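Local coordinates for protein trypsin inhibitor BGIT (PDB 1VBW) that inhibits trypsin and belongs to the potato type I family of serine protease inhibitors, which probably block the enzyme by offering it an exposed loop, at residues Q11-T16 with G59-P64; V34-G39 with R50-V55; Q4-W9 with E25-R30. All blocks are in the same frame, centred on the assembly; numbering follows the deposited sequence.

Contact 1. Residues Q11-T16 with G59-P64; sequences QLVGST and GIVARP. With K (potassium ion), chain B.
Val61 is held by two backbone hydrogen bonds to the turn at residues 12-15. Gly14 N gives its hydrogen to Val61 O at 2.9 Å. Val61 N donates to Ser15 O at 2.8 Å. Next to them, Thr16 and Ile60 form a single beta bridge. Leu12 to Ser15 is a type II turn, closed by Ser15 N on Leu12 O, and Gly14 takes the positive phi (88°) of its third position.

Van der Waals contacts with the backbone flank these bonds. Val61 CB sits 3.3 Å from Leu12 O. CG1 stands opposite the backbone N (chi1 -180°) and meets Leu12 O and Val13 CA, while CG2 rests on Ser15 O. Val13 CG1 lies 3.5 Å from Arg63 C. It also makes apolar contacts with Val61 CG1 and Pro64 CD. The Thr16 and Ile60 side chains cross at a slant, with Thr16 CG2 4.1 Å from Ile60 CD1.

The potassium ion is bound by Gln11 O and Val13 O, each at 2.5 Å, and by three waters. One of these waters also bonds Ser15 OG. Thr16 OG1 caps Ala19 N at the start of helix 17-27. Main-chain groups therefore do most of the binding, and the potassium ion probably helps hold the carbonyls of Gln11, just before the turn, and Val13, within it.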
ATOM      1  N   GLN A  11     -10.396   2.387   1.606  1.00  6.26           N
ATOM      2  CA  GLN A  11     -11.391   1.593   0.927  1.00  6.61           C
ATOM      3  C   GLN A  11     -10.822   0.382   0.231  1.00  6.88           C
ATOM      4  O   GLN A  11     -11.603  -0.452  -0.273  1.00  8.33           O
ATOM      5  CB  GLN A  11     -12.195   2.408  -0.105  1.00  8.66           C
ATOM      6  CG  GLN A  11     -12.985   3.537   0.506  1.00 11.87           C
ATOM      7  CD  GLN A  11     -13.920   4.163  -0.545  1.00 18.35           C
ATOM      8  OE1 GLN A  11     -14.669   3.501  -1.246  1.00 28.50           O
ATOM      9  NE2 GLN A  11     -13.808   5.472  -0.710  1.00 45.23           N
ATOM     10  N   LEU A  12      -9.486   0.240   0.158  1.00  6.04           N
ATOM     11  CA  LEU A  12      -8.914  -0.923  -0.523  0.94  5.93           C
ATOM     12  C   LEU A  12      -8.834  -2.169   0.332  1.00  6.18           C
ATOM     13  O   LEU A  12      -8.531  -3.243  -0.207  1.00  6.86           O
ATOM     14  CB  LEU A  12      -7.568  -0.567  -1.134  0.94  5.88           C
ATOM     15  CG  LEU A  12      -7.618   0.486  -2.244  0.94  6.24           C
ATOM     16  CD1 LEU A  12      -6.224   0.824  -2.717  0.94  6.76           C
ATOM     17  CD2 LEU A  12      -8.461  -0.026  -3.435  0.94  9.29           C
ATOM     18  N   VAL A  13      -9.152  -2.083   1.627  1.00  5.98           N
ATOM     19  CA  VAL A  13      -9.234  -3.335   2.386  1.00  6.07           C
ATOM     20  C   VAL A  13     -10.335  -4.183   1.783  1.00  6.60           C
ATOM     21  O   VAL A  13     -11.382  -3.716   1.382  1.00  7.34           O
ATOM     22  CB  VAL A  13      -9.447  -3.127   3.887  1.00  6.81           C
ATOM     23  CG1 VAL A  13      -8.274  -2.316   4.446  1.00  8.45           C
ATOM     24  CG2 VAL A  13     -10.786  -2.476   4.201  1.00  8.56           C
ATOM     25  N   GLY A  14     -10.034  -5.509   1.701  1.00  7.15           N
ATOM     26  CA  GLY A  14     -10.976  -6.411   1.067  1.00  7.98           C
ATOM     27  C   GLY A  14     -10.809  -6.557  -0.406  1.00  8.44           C
ATOM     28  O   GLY A  14     -11.384  -7.507  -0.958  1.00 10.73           O
ATOM     29  N   SER A  15     -10.053  -5.693  -1.061  1.00  7.96           N
ATOM     30  CA  SER A  15      -9.725  -5.788  -2.470  1.00  8.51           C
ATOM     31  C   SER A  15      -8.568  -6.773  -2.653  1.00  7.01           C
ATOM     32  O   SER A  15      -7.873  -7.114  -1.713  1.00  7.60           O
ATOM     33  CB  SER A  15      -9.301  -4.405  -3.038  1.00 11.18           C
ATOM     34  OG  SER A  15     -10.391  -3.482  -2.918  0.67 15.08           O
ATOM     35  N   THR A  16      -8.336  -7.180  -3.894  1.00  8.24           N
ATOM     36  CA  THR A  16      -7.098  -7.937  -4.139  1.00  8.50           C
ATOM     37  C   THR A  16      -5.920  -6.986  -4.124  1.00  7.86           C
ATOM     38  O   THR A  16      -5.975  -5.766  -4.403  1.00  7.74           O
ATOM     39  CB  THR A  16      -7.127  -8.616  -5.513  0.89 10.16           C
ATOM     40  OG1 THR A  16      -7.113  -7.577  -6.547  0.89  9.95           O
ATOM     41  CG2 THR A  16      -8.401  -9.431  -5.683  0.89 12.13           C
ATOM     42  N   GLY A  59      -4.026 -13.252  -0.932  1.00  8.29           N
ATOM     43  CA  GLY A  59      -3.721 -12.030  -1.684  1.00  8.53           C
ATOM     44  C   GLY A  59      -4.741 -10.908  -1.484  1.00  7.47           C
ATOM     45  O   GLY A  59      -4.698  -9.963  -2.273  1.00 10.11           O
ATOM     46  N   ILE A  60      -5.547 -10.944  -0.448  1.00  6.62           N
ATOM     47  CA  ILE A  60      -6.559  -9.916  -0.162  1.00  6.50           C
ATOM     48  C   ILE A  60      -5.943  -8.896   0.793  1.00  5.93           C
ATOM     49  O   ILE A  60      -5.311  -9.229   1.759  1.00  6.85           O
ATOM     50  CB  ILE A  60      -7.820 -10.556   0.435  1.00  7.20           C
ATOM     51  CG1 ILE A  60      -8.440 -11.544  -0.575  1.00  9.04           C
ATOM     52  CG2 ILE A  60      -8.807  -9.491   0.844  1.00  8.49           C
ATOM     53  CD1 ILE A  60      -8.909 -10.891  -1.867  1.00 14.67           C
ATOM     54  N   VAL A  61      -6.209  -7.611   0.467  1.00  6.20           N
ATOM     55  CA  VAL A  61      -5.708  -6.537   1.326  1.00  5.54           C
ATOM     56  C   VAL A  61      -6.373  -6.567   2.698  1.00  5.99           C
ATOM     57  O   VAL A  61      -7.596  -6.551   2.812  1.00  6.24           O
ATOM     58  CB  VAL A  61      -5.961  -5.191   0.627  1.00  5.91           C
ATOM     59  CG1 VAL A  61      -5.451  -4.009   1.484  1.00  6.70           C
ATOM     60  CG2 VAL A  61      -5.312  -5.125  -0.734  1.00  7.13           C
ATOM     61  N   ALA A  62      -5.523  -6.592   3.736  1.00  5.86           N
ATOM     62  CA  ALA A  62      -5.967  -6.845   5.086  1.00  6.93           C
ATOM     63  C   ALA A  62      -5.610  -5.723   6.046  1.00  6.67           C
ATOM     64  O   ALA A  62      -5.895  -5.869   7.243  1.00  8.04           O
ATOM     65  CB  ALA A  62      -5.355  -8.148   5.608  1.00 13.26           C
ATOM     66  N   ARG A  63      -4.990  -4.662   5.566  1.00  6.69           N
ATOM     67  CA  ARG A  63      -4.720  -3.455   6.352  1.00  6.78           C
ATOM     68  C   ARG A  63      -4.900  -2.242   5.415  1.00  6.44           C
ATOM     69  O   ARG A  63      -4.667  -2.401   4.200  1.00  6.81           O
ATOM     70  CB  ARG A  63      -3.287  -3.389   6.885  1.00  8.13           C
ATOM     71  CG  ARG A  63      -2.853  -4.596   7.730  1.00  8.41           C
ATOM     72  CD  ARG A  63      -3.537  -4.578   9.106  1.00 11.25           C
ATOM     73  NE  ARG A  63      -2.996  -5.627   9.959  1.00 11.83           N
ATOM     74  CZ  ARG A  63      -3.291  -6.901   9.929  1.00 11.35           C
ATOM     75  NH1 ARG A  63      -2.699  -7.767  10.770  1.00 15.26           N
ATOM     76  NH2 ARG A  63      -4.217  -7.355   9.059  1.00 11.49           N
ATOM     77  N   PRO A  64      -5.259  -1.078   5.908  1.00  7.22           N
ATOM     78  CA  PRO A  64      -5.466   0.112   4.987  1.00  7.12           C
ATOM     79  C   PRO A  64      -4.145   0.592   4.427  1.00  6.63           C
ATOM     80  O   PRO A  64      -3.263   1.006   5.198  1.00  7.97           O
ATOM     81  CB  PRO A  64      -6.095   1.184   5.932  1.00  8.63           C
ATOM     82  CG  PRO A  64      -5.710   0.742   7.280  1.00 12.79           C
ATOM     83  CD  PRO A  64      -5.565  -0.724   7.305  1.00  8.64           C
TER
HETATM   84  K     K B1102     -13.244  -2.179   0.550  0.80 10.00           K
HETATM   85  O   HOH W   1     -12.656  -3.672  -1.600  1.00 26.35           O
HETATM   86  O   HOH W   2     -14.757  -1.585  -1.250  1.00 24.31           O
HETATM   87  O   HOH W   3     -15.021  -3.371   1.992  1.00 10.27           O

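Contact 2. Residues V34-G39 with R50-V55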
ATOM      1  N   VAL A  34       3.875  -1.911  -2.728  1.00  6.60           N
ATOM      2  CA  VAL A  34       4.670  -3.101  -2.437  0.56  9.71           C
ATOM      3  C   VAL A  34       3.743  -4.130  -1.795  1.00  7.93           C
ATOM      4  O   VAL A  34       3.293  -3.846  -0.702  1.00  9.26           O
ATOM      5  CB  VAL A  34       5.852  -2.752  -1.518  0.56 13.63           C
ATOM      6  CG1 VAL A  34       5.431  -2.136  -0.215  0.56 27.84           C
ATOM      7  CG2 VAL A  34       6.763  -3.972  -1.301  0.56 19.90           C
ATOM      8  N   ILE A  35       3.476  -5.280  -2.419  1.00  8.29           N
ATOM      9  CA  ILE A  35       2.634  -6.319  -1.851  0.54  7.32           C
ATOM     10  C   ILE A  35       3.448  -7.151  -0.868  1.00  7.32           C
ATOM     11  O   ILE A  35       4.496  -7.675  -1.250  1.00 10.00           O
ATOM     12  CB  ILE A  35       2.082  -7.251  -2.963  0.54  9.54           C
ATOM     13  CG1 ILE A  35       1.406  -6.407  -4.020  0.54 10.34           C
ATOM     14  CG2 ILE A  35       1.217  -8.305  -2.311  0.54 10.81           C
ATOM     15  CD1 ILE A  35       0.098  -5.859  -3.504  0.54 15.43           C
ATOM     16  N   ILE A  36       2.977  -7.291   0.351  1.00  6.86           N
ATOM     17  CA  ILE A  36       3.700  -8.011   1.380  1.00  7.25           C
ATOM     18  C   ILE A  36       2.695  -8.814   2.193  1.00  6.66           C
ATOM     19  O   ILE A  36       1.660  -8.283   2.585  1.00  7.13           O
ATOM     20  CB  ILE A  36       4.448  -7.099   2.374  0.53  9.14           C
ATOM     21  CG1 ILE A  36       5.283  -6.053   1.679  0.53 10.04           C
ATOM     22  CG2 ILE A  36       5.283  -7.996   3.272  0.53  9.85           C
ATOM     23  CD1 ILE A  36       5.923  -5.073   2.653  0.53 14.57           C
ATOM     24  N   LYS A  37       3.001 -10.066   2.471  1.00  8.06           N
ATOM     25  CA  LYS A  37       2.093 -10.880   3.268  1.00  8.45           C
ATOM     26  C   LYS A  37       2.094 -10.409   4.715  1.00  7.36           C
ATOM     27  O   LYS A  37       3.166 -10.208   5.319  1.00  7.96           O
ATOM     28  CB  LYS A  37       2.503 -12.366   3.248  0.58 12.37           C
ATOM     29  CG  LYS A  37       1.528 -13.323   3.935  0.58 15.75           C
ATOM     30  CD  LYS A  37       1.769 -14.783   3.555  0.58 22.77           C
ATOM     31  CE  LYS A  37       0.937 -15.754   4.394  0.58 21.89           C
ATOM     32  NZ  LYS A  37       1.714 -16.955   4.792  0.58 25.04           N
ATOM     33  N   VAL A  38       0.903 -10.299   5.305  1.00  7.92           N
ATOM     34  CA  VAL A  38       0.777 -10.015   6.731  1.00  8.33           C
ATOM     35  C   VAL A  38       1.673 -10.967   7.534  1.00  8.49           C
ATOM     36  O   VAL A  38       1.706 -12.170   7.253  1.00 10.31           O
ATOM     37  CB  VAL A  38      -0.712 -10.213   7.127  0.80  9.48           C
ATOM     38  CG1 VAL A  38      -0.846 -10.295   8.652  0.80 10.53           C
ATOM     39  CG2 VAL A  38      -1.551  -9.121   6.519  0.80 10.50           C
ATOM     40  N   GLY A  39       2.414 -10.382   8.480  1.00 10.15           N
ATOM     41  CA  GLY A  39       3.270 -11.140   9.354  1.00 12.31           C
ATOM     42  C   GLY A  39       4.670 -11.328   8.852  1.00 10.89           C
ATOM     43  O   GLY A  39       5.504 -11.915   9.580  1.00 14.89           O
ATOM     44  N   ARG A  50       6.681   5.064  -0.770  1.00  5.67           N
ATOM     45  CA  ARG A  50       6.347   3.659  -0.591  1.00  5.85           C
ATOM     46  C   ARG A  50       4.944   3.520   0.017  1.00  5.30           C
ATOM     47  O   ARG A  50       4.627   4.233   0.960  1.00  5.99           O
ATOM     48  CB  ARG A  50       7.344   3.046   0.393  1.00  7.02           C
ATOM     49  CG  ARG A  50       7.160   1.563   0.680  1.00  8.43           C
ATOM     50  CD  ARG A  50       8.264   1.002   1.562  1.00 10.17           C
ATOM     51  NE  ARG A  50       8.370   1.709   2.829  1.00  9.52           N
ATOM     52  CZ  ARG A  50       9.461   1.724   3.590  1.00 10.86           C
ATOM     53  NH1 ARG A  50       9.453   2.380   4.755  1.00 12.36           N
ATOM     54  NH2 ARG A  50      10.579   1.112   3.176  1.00 13.02           N
ATOM     55  N   VAL A  51       4.186   2.572  -0.515  1.00  5.07           N
ATOM     56  CA  VAL A  51       2.903   2.167   0.088  1.00  5.47           C
ATOM     57  C   VAL A  51       2.946   0.650   0.240  1.00  5.49           C
ATOM     58  O   VAL A  51       2.839  -0.062  -0.763  1.00  6.73           O
ATOM     59  CB  VAL A  51       1.695   2.621  -0.718  1.00  5.50           C
ATOM     60  CG1 VAL A  51       0.405   2.093  -0.083  1.00  6.56           C
ATOM     61  CG2 VAL A  51       1.627   4.137  -0.822  1.00  5.90           C
ATOM     62  N   ARG A  52       3.047   0.184   1.458  1.00  6.31           N
ATOM     63  CA  ARG A  52       2.926  -1.248   1.722  1.00  6.66           C
ATOM     64  C   ARG A  52       1.483  -1.695   1.615  1.00  6.20           C
ATOM     65  O   ARG A  52       0.606  -1.064   2.225  1.00  7.75           O
ATOM     66  CB  ARG A  52       3.511  -1.563   3.095  1.00  8.38           C
ATOM     67  CG  ARG A  52       5.025  -1.331   3.055  1.00 12.76           C
ATOM     68  CD  ARG A  52       5.704  -1.565   4.350  1.00 19.11           C
ATOM     69  NE  ARG A  52       7.144  -1.589   4.050  1.00 16.30           N
ATOM     70  CZ  ARG A  52       7.857  -1.048   5.065  1.00 14.04           C
ATOM     71  NH1 ARG A  52       7.152  -0.618   6.077  1.00 24.62           N
ATOM     72  NH2 ARG A  52       9.114  -1.081   4.890  1.00 14.94           N
ATOM     73  N   VAL A  53       1.256  -2.752   0.901  1.00  5.68           N
ATOM     74  CA  VAL A  53      -0.034  -3.364   0.727  1.00  5.91           C
ATOM     75  C   VAL A  53       0.026  -4.743   1.390  1.00  5.44           C
ATOM     76  O   VAL A  53       0.575  -5.662   0.825  1.00  6.25           O
ATOM     77  CB  VAL A  53      -0.441  -3.454  -0.738  1.00  6.06           C
ATOM     78  CG1 VAL A  53      -1.824  -4.093  -0.863  1.00  6.98           C
ATOM     79  CG2 VAL A  53      -0.444  -2.059  -1.384  1.00  7.29           C
ATOM     80  N   TRP A  54      -0.518  -4.791   2.621  1.00  5.83           N
ATOM     81  CA  TRP A  54      -0.425  -5.997   3.426  1.00  5.83           C
ATOM     82  C   TRP A  54      -1.571  -6.944   3.061  1.00  5.78           C
ATOM     83  O   TRP A  54      -2.729  -6.533   3.148  1.00  7.23           O
ATOM     84  CB  TRP A  54      -0.508  -5.648   4.900  1.00  6.81           C
ATOM     85  CG  TRP A  54       0.672  -4.859   5.397  1.00  6.83           C
ATOM     86  CD1 TRP A  54       0.742  -3.503   5.616  1.00  7.80           C
ATOM     87  CD2 TRP A  54       1.924  -5.423   5.790  1.00  7.20           C
ATOM     88  NE1 TRP A  54       2.004  -3.182   6.103  1.00  8.84           N
ATOM     89  CE2 TRP A  54       2.741  -4.341   6.223  1.00  7.72           C
ATOM     90  CE3 TRP A  54       2.448  -6.702   5.824  1.00  8.53           C
ATOM     91  CZ2 TRP A  54       4.062  -4.531   6.670  1.00  8.95           C
ATOM     92  CZ3 TRP A  54       3.747  -6.903   6.275  1.00  9.78           C
ATOM     93  CH2 TRP A  54       4.514  -5.819   6.695  1.00 10.08           C
ATOM     94  N   VAL A  55      -1.229  -8.168   2.690  1.00  6.21           N
ATOM     95  CA  VAL A  55      -2.230  -9.090   2.142  1.00  6.32           C
ATOM     96  C   VAL A  55      -2.247 -10.389   2.944  1.00  6.83           C
ATOM     97  O   VAL A  55      -1.290 -10.831   3.586  1.00  7.75           O
ATOM     98  CB  VAL A  55      -1.990  -9.390   0.679  1.00  6.85           C
ATOM     99  CG1 VAL A  55      -2.151  -8.117  -0.171  1.00  7.65           C
ATOM    100  CG2 VAL A  55      -0.670 -10.059   0.413  1.00  8.02           C
TER
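Ile36 packs alongside Trp54 on one face of the sheet, the two side chains pointing the same way. Its CG2 comes to 3.5 Å from Trp54 CZ3, and its CB sits over one face of the indole, toward the rim. Ile36 CG1 lies opposite the carbonyl carbon (chi1 -49°), and the chain runs on to put CD1 3.9 Å from Arg52 CG. Val34 CG1 presses on the same arginine, 3.4 Å from its CG. Lys37 O meets the edge of the Trp54 ring at CZ3. Val38 CG2 lies 4.0 Å from Trp54 CB and also touches Val55 O.

The other face is aliphatic. Ile35 CD1 packs 3.7 Å from Val53 CB, and Ile35 CG2 meets Val55 CG2 with the side chains about at right angles.

Five backbone hydrogen bonds set this register: Val34 N to Val51 O, Val53 N to Val34 O, Ile36 N to Val53 O, Val55 N to Ile36 O and Val38 N to Val55 O. The short axes run 34° apart in the same direction.

Further out, Arg52 NH2 stands 3.1 Å above the guanidinium plane of Arg50. Both arginines have partners elsewhere. Arg50 forms salt bridges to Asp45 and to the C-terminal carboxylate of Gly68, and Arg52 bonds Thr43 O. Behind Val53 and Val51 lies Ile24 of helix 17-27.

This is the parallel strand pair of the potato type I inhibitor fold. The loop joining the two strands is the protease-binding loop in this family. Arg50 and Arg52 reach up to it from the sheet, consistent with the arginines that brace that loop in relatives.

Contact 3. Residues Q4-W9 with E25-R30; sequences QGKSSW and ERENPR
Glu27 lies across the end of Lys6 and runs antiparallel to Trp9, at the edge of its ring. Its OE1 is gripped twice. Lys6 NZ makes a salt bridge to it at 2.8 Å from the syn side. Trp9 NE1 donates to it at 2.7 Å from the anti side, in a bent bond (130° at the hydrogen). The carboxylate and indole are nearly coplanar, and two donors on one oxygen should hold the carboxylate's rotation. Lys6 CG lies over one face of the same indole.

Asn28 CB touches the rim of that ring, 4.0 Å from Trp9 CZ2. CG stands opposite the backbone N (chi1 -169°), which carries the amide across to the 4-9 segment. There ND2 gives one hydrogen to Lys6 O at 2.9 Å and the other to Gln4 O at 3.2 Å, the latter on a lone pair. OD1 turns back to accept from Arg30 N. A leucine at Asn28 would probably leave the carbonyls of Gln4 and Lys6 without this donor and Arg30 N without its acceptor. Gly5 passes close to ND2, where a CB would clash.

A water links Lys6 N to Glu27 O. Arg30 NH2 comes to 2.9 Å from Gln4 O. Asn28 is the first residue to leave helical geometry, and its bond to Arg30 N makes an Asx turn just past helix 17-27, to which the N-terminal segment of this potato type I inhibitor fold is tied.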
ATOM      1  N   GLN A   4       3.144  14.514  -0.484  1.00 11.68           N
ATOM      2  CA  GLN A   4       1.897  15.169  -0.864  1.00 13.28           C
ATOM      3  C   GLN A   4       1.051  14.228  -1.704  1.00 11.77           C
ATOM      4  O   GLN A   4       1.503  13.202  -2.180  1.00 13.40           O
ATOM      5  CB  GLN A   4       2.160  16.487  -1.667  1.00 19.56           C
ATOM      6  CG  GLN A   4       2.965  17.472  -0.871  1.00 28.82           C
ATOM      7  CD  GLN A   4       3.289  18.818  -1.450  1.00 28.95           C
ATOM      8  OE1 GLN A   4       2.559  19.407  -2.233  1.00 41.46           O
ATOM      9  NE2 GLN A   4       4.447  19.317  -1.028  1.00 42.04           N
ATOM     10  N   GLY A   5      -0.220  14.648  -1.848  1.00 11.37           N
ATOM     11  CA  GLY A   5      -1.133  13.812  -2.607  1.00 11.20           C
ATOM     12  C   GLY A   5      -1.918  12.887  -1.695  1.00  9.29           C
ATOM     13  O   GLY A   5      -1.890  12.990  -0.469  1.00 10.08           O
ATOM     14  N   LYS A   6      -2.686  11.993  -2.338  1.00  7.98           N
ATOM     15  CA  LYS A   6      -3.402  11.024  -1.545  1.00  7.33           C
ATOM     16  C   LYS A   6      -2.414  10.138  -0.813  1.00  7.27           C
ATOM     17  O   LYS A   6      -1.461   9.632  -1.413  1.00  7.99           O
ATOM     18  CB  LYS A   6      -4.360  10.203  -2.433  1.00  8.26           C
ATOM     19  CG  LYS A   6      -5.225   9.257  -1.657  1.00  7.99           C
ATOM     20  CD  LYS A   6      -6.355   8.686  -2.498  1.00  8.04           C
ATOM     21  CE  LYS A   6      -7.200   7.723  -1.720  1.00  8.54           C
ATOM     22  NZ  LYS A   6      -8.281   7.137  -2.579  1.00  9.54           N
ATOM     23  N   SER A   7      -2.672   9.904   0.481  1.00  6.96           N
ATOM     24  CA  SER A   7      -1.689   9.170   1.248  1.00  7.95           C
ATOM     25  C   SER A   7      -2.232   7.980   2.046  1.00  6.21           C
ATOM     26  O   SER A   7      -1.473   7.281   2.675  1.00  7.09           O
ATOM     27  CB  SER A   7      -0.886  10.129   2.120  1.00 12.66           C
ATOM     28  OG  SER A   7      -1.751  10.853   2.902  1.00 12.53           O
ATOM     29  N   SER A   8      -3.557   7.740   1.968  1.00  6.77           N
ATOM     30  CA  SER A   8      -4.084   6.490   2.529  0.60  6.39           C
ATOM     31  C   SER A   8      -5.281   6.071   1.691  1.00  6.01           C
ATOM     32  O   SER A   8      -5.985   6.907   1.116  1.00  6.78           O
ATOM     33  CB  SER A   8      -4.400   6.629   4.025  0.60  9.34           C
ATOM     34  OG  SER A   8      -4.664   5.360   4.602  0.60  9.32           O
ATOM     35  N   TRP A   9      -5.457   4.774   1.639  1.00  5.70           N
ATOM     36  CA  TRP A   9      -6.484   4.143   0.790  1.00  5.45           C
ATOM     37  C   TRP A   9      -7.341   3.192   1.611  1.00  5.88           C
ATOM     38  O   TRP A   9      -7.335   1.972   1.421  1.00  6.11           O
ATOM     39  CB  TRP A   9      -5.818   3.356  -0.364  1.00  5.69           C
ATOM     40  CG  TRP A   9      -5.228   4.271  -1.389  1.00  5.51           C
ATOM     41  CD1 TRP A   9      -5.802   4.609  -2.560  1.00  6.21           C
ATOM     42  CD2 TRP A   9      -3.943   4.946  -1.347  1.00  5.41           C
ATOM     43  NE1 TRP A   9      -5.004   5.481  -3.283  1.00  6.73           N
ATOM     44  CE2 TRP A   9      -3.842   5.685  -2.545  1.00  5.77           C
ATOM     45  CE3 TRP A   9      -2.881   4.979  -0.455  1.00  5.65           C
ATOM     46  CZ2 TRP A   9      -2.736   6.470  -2.852  1.00  6.31           C
ATOM     47  CZ3 TRP A   9      -1.782   5.771  -0.742  1.00  5.98           C
ATOM     48  CH2 TRP A   9      -1.713   6.514  -1.935  1.00  6.35           C
ATOM     49  N   GLU A  25      -1.181   3.411  -7.335  1.00  5.65           N
ATOM     50  CA  GLU A  25      -0.151   3.992  -8.172  1.00  6.28           C
ATOM     51  C   GLU A  25      -0.729   4.937  -9.207  1.00  7.78           C
ATOM     52  O   GLU A  25       0.035   5.792  -9.703  1.00 10.12           O
ATOM     53  CB  GLU A  25       0.655   2.867  -8.861  1.00  7.18           C
ATOM     54  CG  GLU A  25       1.535   2.158  -7.844  1.00  6.89           C
ATOM     55  CD  GLU A  25       2.409   1.026  -8.407  1.00  8.48           C
ATOM     56  OE1 GLU A  25       2.518   0.881  -9.643  1.00 13.57           O
ATOM     57  OE2 GLU A  25       3.089   0.385  -7.602  1.00  6.95           O
ATOM     58  N   ARG A  26      -1.984   4.777  -9.597  1.00  8.62           N
ATOM     59  CA  ARG A  26      -2.705   5.688 -10.488  1.00 10.28           C
ATOM     60  C   ARG A  26      -3.094   6.950  -9.726  1.00  9.18           C
ATOM     61  O   ARG A  26      -2.954   8.069 -10.238  1.00 14.30           O
ATOM     62  CB  ARG A  26      -3.956   4.988 -11.094  1.00 13.16           C
ATOM     63  CG  ARG A  26      -3.769   3.901 -12.170  1.00 12.81           C
ATOM     64  CD  ARG A  26      -4.833   2.847 -12.430  1.00 14.31           C
ATOM     65  NE  ARG A  26      -6.065   3.424 -12.977  1.00 15.62           N
ATOM     66  CZ  ARG A  26      -6.402   3.280 -14.242  1.00 23.04           C
ATOM     67  NH1 ARG A  26      -5.718   2.689 -15.176  1.00 38.67           N
ATOM     68  NH2 ARG A  26      -7.568   3.843 -14.478  1.00 28.04           N
ATOM     69  N   GLU A  27      -3.604   6.802  -8.500  1.00  6.17           N
ATOM     70  CA  GLU A  27      -4.090   7.969  -7.745  1.00  5.79           C
ATOM     71  C   GLU A  27      -2.956   8.833  -7.226  1.00  6.04           C
ATOM     72  O   GLU A  27      -3.150  10.075  -7.159  1.00  6.89           O
ATOM     73  CB  GLU A  27      -4.974   7.512  -6.581  1.00  5.74           C
ATOM     74  CG  GLU A  27      -6.299   6.958  -7.103  1.00  6.21           C
ATOM     75  CD  GLU A  27      -7.319   6.660  -6.061  1.00  6.45           C
ATOM     76  OE1 GLU A  27      -6.938   6.506  -4.900  1.00  8.12           O
ATOM     77  OE2 GLU A  27      -8.510   6.591  -6.400  1.00  9.47           O
ATOM     78  N   ASN A  28      -1.837   8.248  -6.830  1.00  6.03           N
ATOM     79  CA  ASN A  28      -0.676   9.023  -6.429  1.00  5.73           C
ATOM     80  C   ASN A  28       0.510   8.529  -7.246  1.00  6.11           C
ATOM     81  O   ASN A  28       1.143   7.507  -6.913  1.00  7.04           O
ATOM     82  CB  ASN A  28      -0.399   8.886  -4.942  1.00  6.29           C
ATOM     83  CG  ASN A  28       0.640   9.900  -4.485  1.00  6.91           C
ATOM     84  OD1 ASN A  28       1.474  10.320  -5.324  1.00  8.00           O
ATOM     85  ND2 ASN A  28       0.601  10.343  -3.265  1.00  7.66           N
ATOM     86  N   PRO A  29       0.886   9.269  -8.310  1.00  6.61           N
ATOM     87  CA  PRO A  29       1.981   8.854  -9.162  1.00  7.32           C
ATOM     88  C   PRO A  29       3.339   8.909  -8.524  1.00  7.24           C
ATOM     89  O   PRO A  29       4.336   8.440  -9.127  1.00  9.19           O
ATOM     90  CB  PRO A  29       1.898   9.805 -10.360  1.00 11.23           C
ATOM     91  CG  PRO A  29       1.200  11.010  -9.846  1.00 15.79           C
ATOM     92  CD  PRO A  29       0.248  10.536  -8.789  1.00  9.17           C
ATOM     93  N   ARG A  30       3.428   9.428  -7.310  1.00  6.57           N
ATOM     94  CA  ARG A  30       4.698   9.534  -6.573  1.00  6.52           C
ATOM     95  C   ARG A  30       4.909   8.395  -5.599  1.00  5.90           C
ATOM     96  O   ARG A  30       5.842   8.467  -4.793  1.00  6.80           O
ATOM     97  CB  ARG A  30       4.725  10.872  -5.878  1.00  9.10           C
ATOM     98  CG  ARG A  30       4.716  12.030  -6.933  1.00 12.19           C
ATOM     99  CD  ARG A  30       4.760  13.406  -6.344  1.00 14.56           C
ATOM    100  NE  ARG A  30       3.589  13.762  -5.586  1.00 28.12           N
ATOM    101  CZ  ARG A  30       3.331  14.915  -4.999  1.00 38.94           C
ATOM    102  NH1 ARG A  30       4.193  15.958  -5.036  1.00 49.07           N
ATOM    103  NH2 ARG A  30       2.178  15.030  -4.360  1.00 66.03           N
TER
HETATM  104  O   HOH W   4      -2.225  11.837  -5.161  1.00  9.01           O

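In the fold
Contact 1 lies at the surface, while contacts 2 and 3 are partly buried. Contact 2 is nearest the centre of the chain, and contact 3 lies on the other side of that centre. Contacts 1 and 3 sit at the two ends of helix 17-27. Contact 1 adjoins contact 2 through Val61 CG2 on Val53 CG1 and a probable hydrogen bond from Ala62 N to Trp54 O. Contact 3 reaches contact 2 through Trp9 on Val51. Their chemistry differs. Contact 1 uses main-chain bonds and a metal, contact 2 parallel strand pairing with aliphatic and aromatic packing, and contact 3 polar side chains, with one salt bridge.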